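Local coordinates for sensor protein (Bacteroides thetaiotaomicron, PDB 2X7X), which binds fructose through this periplasmic domain of a hybrid two-component sensor, whose cytoplasmic parts probably act as a histidine kinase and transcription regulator, at residues V63-T77 with I88-D100. Numbering follows the deposited sequence.
Sequences VDLLIISANEAAPMT and IPVILVDRKILSD. With FRU (beta-D-fructofuranose), chain E.
The guanidinium of Arg95 meets its partners at its edges: NH1 donates to Asn71 O (3.1 Å) on a lone pair in the carbonyl plane, while NE and NH2 hold O6 and O5 of the fructose; Ser69 OG approaches it obliquely. The side chain is extended from CG to NE, long enough to pass Ala70 and carry one flat group to both backbone and sugar. Here the parallel beta-alpha-beta unit of strand 65-68, helix 73-85 and strand 90-93, part of a periplasmic binding protein fold, opens at its C-terminal strand ends into the sugar pocket. The Asp94 carboxylate takes the sugar hydroxyl O6 on OD1 (2.6 Å), and Tyr245 also bonds OD1. Ser69 OG reaches OD2 from the anti side, 35° out of plane, and Arg20 makes a salt bridge to OD2, so OD1 is shared between the sugar and Tyr245, while OD2 is held by protein groups.

Behind the pocket, Ile68 N donates to Ile91 O (2.9 Å) and Ile68 O receives Val93 N, bonds that keep the strands in register. Beta-branched Ile and Val suit these extended backbones. On one face Ile68 CG2, lying between its backbone N and carbonyl carbon because CG1 is anti to N (chi1 -176°), touches Leu92 CD2 at 3.7 Å and also packs against Val90 CG1. Opposite, Ile67 CG2 packs on Val93 CG2, with Val252 and Leu255 of helix 249-260 covering Ile67 and Ile91.

Beyond the strands, a water donates to Arg95 O and to Ile68 O, as its second partner beside Val93 N, and accepts from Ala70 N, tying the two chains together. Small Ala73 lets Leu98 CD2 come to 3.7 Å from its CB. Thr77 OG1 accepts from Leu98 N (3.0 Å) and donates to Ala73 O (2.7 Å), from above that carbonyl's plane.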
loop_
_atom_site.group_PDB
_atom_site.type_symbol
_atom_site.label_atom_id
_atom_site.label_comp_id
_atom_site.label_asym_id
_atom_site.label_seq_id
_atom_site.Cartn_x
_atom_site.Cartn_y
_atom_site.Cartn_z
ATOM N N VAL A 63 16.716 18.359 28.268
ATOM C CA VAL A 63 16.351 18.258 26.851
ATOM C C VAL A 63 15.382 19.372 26.470
ATOM O O VAL A 63 14.625 19.871 27.308
ATOM C CB VAL A 63 15.744 16.865 26.469
ATOM C CG1 VAL A 63 16.797 15.762 26.549
ATOM C CG2 VAL A 63 14.529 16.530 27.344
ATOM N N ASP A 64 15.410 19.757 25.201
ATOM C CA ASP A 64 14.587 20.860 24.718
ATOM C C ASP A 64 13.108 20.485 24.571
ATOM O O ASP A 64 12.234 21.359 24.603
ATOM C CB ASP A 64 15.158 21.403 23.400
ATOM C CG ASP A 64 16.597 21.907 23.549
ATOM O OD1 ASP A 64 16.819 22.873 24.316
ATOM O OD2 ASP A 64 17.505 21.332 22.906
ATOM N N LEU A 65 12.838 19.187 24.412
ATOM C CA LEU A 65 11.479 18.672 24.231
ATOM C C LEU A 65 11.404 17.195 24.584
ATOM O O LEU A 65 12.358 16.437 24.375
ATOM C CB LEU A 65 10.982 18.903 22.796
ATOM C CG LEU A 65 9.482 18.724 22.498
ATOM C CD1 LEU A 65 9.005 19.709 21.433
ATOM C CD2 LEU A 65 9.129 17.299 22.095
ATOM N N LEU A 66 10.255 16.796 25.115
ATOM C CA LEU A 66 10.040 15.422 25.551
ATOM C C LEU A 66 8.874 14.756 24.821
ATOM O O LEU A 66 7.755 15.266 24.819
ATOM C CB LEU A 66 9.827 15.375 27.064
ATOM C CG LEU A 66 9.792 13.977 27.682
ATOM C CD1 LEU A 66 10.554 13.945 28.994
ATOM C CD2 LEU A 66 8.357 13.498 27.867
ATOM N N ILE A 67 9.163 13.617 24.200
ATOM C CA ILE A 67 8.144 12.764 23.593
ATOM C C ILE A 67 7.983 11.517 24.453
ATOM O O ILE A 67 8.932 10.752 24.639
ATOM C CB ILE A 67 8.498 12.369 22.131
ATOM C CG1 ILE A 67 8.501 13.591 21.216
ATOM C CG2 ILE A 67 7.491 11.370 21.576
ATOM C CD1 ILE A 67 9.301 13.378 19.951
ATOM N N ILE A 68 6.780 11.321 24.980
ATOM C CA ILE A 68 6.506 10.157 25.825
ATOM C C ILE A 68 5.239 9.394 25.434
ATOM O O ILE A 68 4.222 9.981 25.047
ATOM C CB ILE A 68 6.453 10.528 27.351
ATOM C CG1 ILE A 68 6.272 9.272 28.207
ATOM C CG2 ILE A 68 5.342 11.514 27.636
ATOM C CD1 ILE A 68 6.282 9.508 29.685
ATOM N N SER A 69 5.324 8.075 25.557
ATOM C CA SER A 69 4.171 7.193 25.494
ATOM C C SER A 69 3.959 6.545 26.870
ATOM O O SER A 69 4.677 5.613 27.241
ATOM C CB SER A 69 4.374 6.142 24.401
ATOM O OG SER A 69 3.545 5.013 24.636
ATOM N N ALA A 70 2.961 7.034 27.610
ATOM C CA ALA A 70 2.758 6.678 29.031
ATOM C C ALA A 70 2.317 5.232 29.302
ATOM O O ALA A 70 1.172 4.865 29.036
ATOM C CB ALA A 70 1.788 7.665 29.676
ATOM N N ASN A 71 3.223 4.436 29.872
ATOM C CA ASN A 71 3.029 2.988 30.088
ATOM C C ASN A 71 1.680 2.604 30.677
ATOM O O ASN A 71 1.003 1.715 30.166
ATOM C CB ASN A 71 4.146 2.413 30.957
ATOM C CG ASN A 71 4.056 0.907 31.102
ATOM O OD1 ASN A 71 4.207 0.176 30.133
ATOM N ND2 ASN A 71 3.831 0.437 32.316
ATOM N N GLU A 72 1.324 3.256 31.774
ATOM C CA GLU A 72 -0.005 3.179 32.335
ATOM C C GLU A 72 -0.376 4.612 32.636
ATOM O O GLU A 72 0.507 5.423 32.882
ATOM C CB GLU A 72 -0.024 2.333 33.603
ATOM C CG GLU A 72 0.526 0.937 33.394
ATOM C CD GLU A 72 0.140 -0.034 34.483
ATOM O OE1 GLU A 72 1.051 -0.612 35.111
ATOM O OE2 GLU A 72 -1.073 -0.230 34.712
ATOM N N ALA A 73 -1.668 4.921 32.608
ATOM C CA ALA A 73 -2.142 6.306 32.703
ATOM C C ALA A 73 -1.930 6.950 34.070
ATOM O O ALA A 73 -1.320 8.018 34.173
ATOM C CB ALA A 73 -3.611 6.395 32.302
ATOM N N ALA A 74 -2.436 6.292 35.105
ATOM C CA ALA A 74 -2.378 6.806 36.468
ATOM C C ALA A 74 -0.951 7.022 37.016
ATOM O O ALA A 74 -0.615 8.146 37.406
ATOM C CB ALA A 74 -3.209 5.910 37.417
ATOM N N PRO A 75 -0.106 5.959 37.036
ATOM C CA PRO A 75 1.213 6.096 37.646
ATOM C C PRO A 75 2.101 7.106 36.946
ATOM O O PRO A 75 2.945 7.715 37.592
ATOM C CB PRO A 75 1.810 4.697 37.513
ATOM C CG PRO A 75 0.626 3.793 37.392
ATOM C CD PRO A 75 -0.334 4.580 36.563
ATOM N N MET A 76 1.912 7.305 35.651
ATOM C CA MET A 76 2.789 8.212 34.929
ATOM C C MET A 76 2.334 9.673 34.952
ATOM O O MET A 76 3.108 10.574 34.604
ATOM C CB MET A 76 2.985 7.737 33.489
ATOM C CG MET A 76 4.445 7.776 33.035
ATOM S SD MET A 76 5.543 6.783 34.099
ATOM C CE MET A 76 4.659 5.238 34.145
ATOM N N THR A 77 1.091 9.909 35.360
ATOM C CA THR A 77 0.543 11.269 35.381
ATOM C C THR A 77 1.406 12.235 36.213
ATOM O O THR A 77 1.869 13.238 35.680
ATOM C CB THR A 77 -0.957 11.298 35.805
ATOM O OG1 THR A 77 -1.739 10.616 34.819
ATOM C CG2 THR A 77 -1.469 12.737 35.933
ATOM N N ILE A 88 9.422 22.262 30.545
ATOM C CA ILE A 88 9.753 21.444 29.352
ATOM C C ILE A 88 8.509 21.056 28.532
ATOM O O ILE A 88 7.555 20.521 29.081
ATOM C CB ILE A 88 10.533 20.158 29.715
ATOM C CG1 ILE A 88 11.889 20.499 30.348
ATOM C CG2 ILE A 88 10.771 19.310 28.472
ATOM C CD1 ILE A 88 12.587 19.311 31.021
ATOM N N PRO A 89 8.517 21.320 27.209
ATOM C CA PRO A 89 7.341 20.957 26.407
ATOM C C PRO A 89 7.223 19.438 26.182
ATOM O O PRO A 89 8.197 18.790 25.788
ATOM C CB PRO A 89 7.565 21.713 25.087
ATOM C CG PRO A 89 9.024 21.838 24.970
ATOM C CD PRO A 89 9.577 21.926 26.378
ATOM N N VAL A 90 6.032 18.898 26.437
ATOM C CA VAL A 90 5.783 17.445 26.421
ATOM C C VAL A 90 4.817 17.035 25.308
ATOM O O VAL A 90 3.711 17.587 25.189
ATOM C CB VAL A 90 5.185 16.945 27.770
ATOM C CG1 VAL A 90 4.889 15.434 27.711
ATOM C CG2 VAL A 90 6.099 17.301 28.960
ATOM N N ILE A 91 5.231 16.073 24.488
ATOM C CA ILE A 91 4.319 15.488 23.501
ATOM C C ILE A 91 3.927 14.076 23.918
ATOM O O ILE A 91 4.793 13.190 24.102
ATOM C CB ILE A 91 4.888 15.449 22.069
ATOM C CG1 ILE A 91 5.129 16.864 21.535
ATOM C CG2 ILE A 91 3.919 14.717 21.153
ATOM C CD1 ILE A 91 5.830 16.912 20.187
ATOM N N LEU A 92 2.617 13.887 24.069
ATOM C CA LEU A 92 2.067 12.574 24.318
ATOM C C LEU A 92 1.786 11.887 22.995
ATOM O O LEU A 92 1.089 12.439 22.130
ATOM C CB LEU A 92 0.785 12.662 25.153
ATOM C CG LEU A 92 0.843 13.335 26.530
ATOM C CD1 LEU A 92 -0.531 13.325 27.117
ATOM C CD2 LEU A 92 1.827 12.662 27.479
ATOM N N VAL A 93 2.344 10.687 22.842
ATOM C CA VAL A 93 2.055 9.841 21.690
ATOM C C VAL A 93 1.328 8.566 22.103
ATOM O O VAL A 93 1.709 7.923 23.097
ATOM C CB VAL A 93 3.340 9.435 20.918
ATOM C CG1 VAL A 93 2.961 8.707 19.648
ATOM C CG2 VAL A 93 4.133 10.646 20.547
ATOM N N ASP A 94 0.299 8.203 21.330
ATOM C CA ASP A 94 -0.313 6.864 21.396
ATOM C C ASP A 94 -1.026 6.591 22.735
ATOM O O ASP A 94 -2.248 6.488 22.765
ATOM C CB ASP A 94 0.724 5.779 20.983
ATOM C CG ASP A 94 0.556 4.463 21.715
ATOM O OD1 ASP A 94 -0.541 3.868 21.675
ATOM O OD2 ASP A 94 1.538 3.989 22.320
ATOM N N ARG A 95 -0.287 6.486 23.832
ATOM C CA ARG A 95 -0.910 6.346 25.142
ATOM C C ARG A 95 -1.051 7.703 25.811
ATOM O O ARG A 95 -0.296 8.619 25.507
ATOM C CB ARG A 95 -0.110 5.404 26.014
ATOM C CG ARG A 95 0.163 4.118 25.326
ATOM C CD ARG A 95 0.522 3.021 26.285
ATOM N NE ARG A 95 0.847 1.819 25.524
ATOM C CZ ARG A 95 1.396 0.728 26.035
ATOM N NH1 ARG A 95 1.703 0.646 27.330
ATOM N NH2 ARG A 95 1.647 -0.280 25.232
ATOM N N LYS A 96 -2.036 7.828 26.698
ATOM C CA LYS A 96 -2.380 9.110 27.331
ATOM C C LYS A 96 -2.119 9.087 28.846
ATOM O O LYS A 96 -1.849 8.034 29.433
ATOM C CB LYS A 96 -3.874 9.426 27.147
ATOM C CG LYS A 96 -4.397 9.708 25.747
ATOM C CD LYS A 96 -5.917 9.528 25.801
ATOM C CE LYS A 96 -6.614 9.807 24.497
ATOM N NZ LYS A 96 -8.039 9.327 24.538
ATOM N N ILE A 97 -2.240 10.260 29.468
ATOM C CA ILE A 97 -2.257 10.386 30.924
ATOM C C ILE A 97 -3.635 10.876 31.361
ATOM O O ILE A 97 -4.564 10.940 30.547
ATOM C CB ILE A 97 -1.138 11.314 31.453
ATOM C CG1 ILE A 97 -1.229 12.705 30.825
ATOM C CG2 ILE A 97 0.231 10.691 31.213
ATOM C CD1 ILE A 97 -0.360 13.749 31.496
ATOM N N LEU A 98 -3.770 11.226 32.637
ATOM C CA LEU A 98 -5.075 11.562 33.197
ATOM C C LEU A 98 -5.270 13.040 33.530
ATOM O O LEU A 98 -6.138 13.391 34.323
ATOM C CB LEU A 98 -5.368 10.677 34.414
ATOM C CG LEU A 98 -5.374 9.171 34.129
ATOM C CD1 LEU A 98 -5.684 8.388 35.386
ATOM C CD2 LEU A 98 -6.344 8.808 32.983
ATOM N N SER A 99 -4.475 13.905 32.914
ATOM C CA SER A 99 -4.650 15.340 33.064
ATOM C C SER A 99 -4.244 16.031 31.782
ATOM O O SER A 99 -3.844 15.375 30.821
ATOM C CB SER A 99 -3.828 15.876 34.228
ATOM O OG SER A 99 -2.452 15.764 33.940
ATOM N N ASP A 100 -4.335 17.357 31.777
ATOM C CA ASP A 100 -4.168 18.154 30.562
ATOM C C ASP A 100 -2.854 18.914 30.613
ATOM O O ASP A 100 -2.650 19.893 29.895
ATOM C CB ASP A 100 -5.341 19.129 30.419
ATOM C CG ASP A 100 -5.422 20.138 31.569
ATOM O OD1 ASP A 100 -4.910 19.877 32.685
ATOM O OD2 ASP A 100 -6.020 21.203 31.349
HETATM C C1 FRU E . 3.447 -1.384 20.830
HETATM C C2 FRU E . 2.062 -1.789 21.299
HETATM C C3 FRU E . 1.130 -2.108 20.134
HETATM C C4 FRU E . -0.188 -1.532 20.612
HETATM C C5 FRU E . 0.284 -0.260 21.303
HETATM C C6 FRU E . -0.674 0.308 22.349
HETATM O O1 FRU E . 4.361 -1.445 21.922
HETATM O O2 FRU E . 2.194 -2.888 22.208
HETATM O O3 FRU E . 1.077 -3.509 19.825
HETATM O O4 FRU E . -1.110 -1.289 19.543
HETATM O O5 FRU E . 1.475 -0.683 21.973
HETATM O O6 FRU E . -0.166 1.569 22.830
HETATM O O HOH W 1 1.923 9.389 26.622
HETATM O O HOH W 2 -1.612 5.080 29.191
#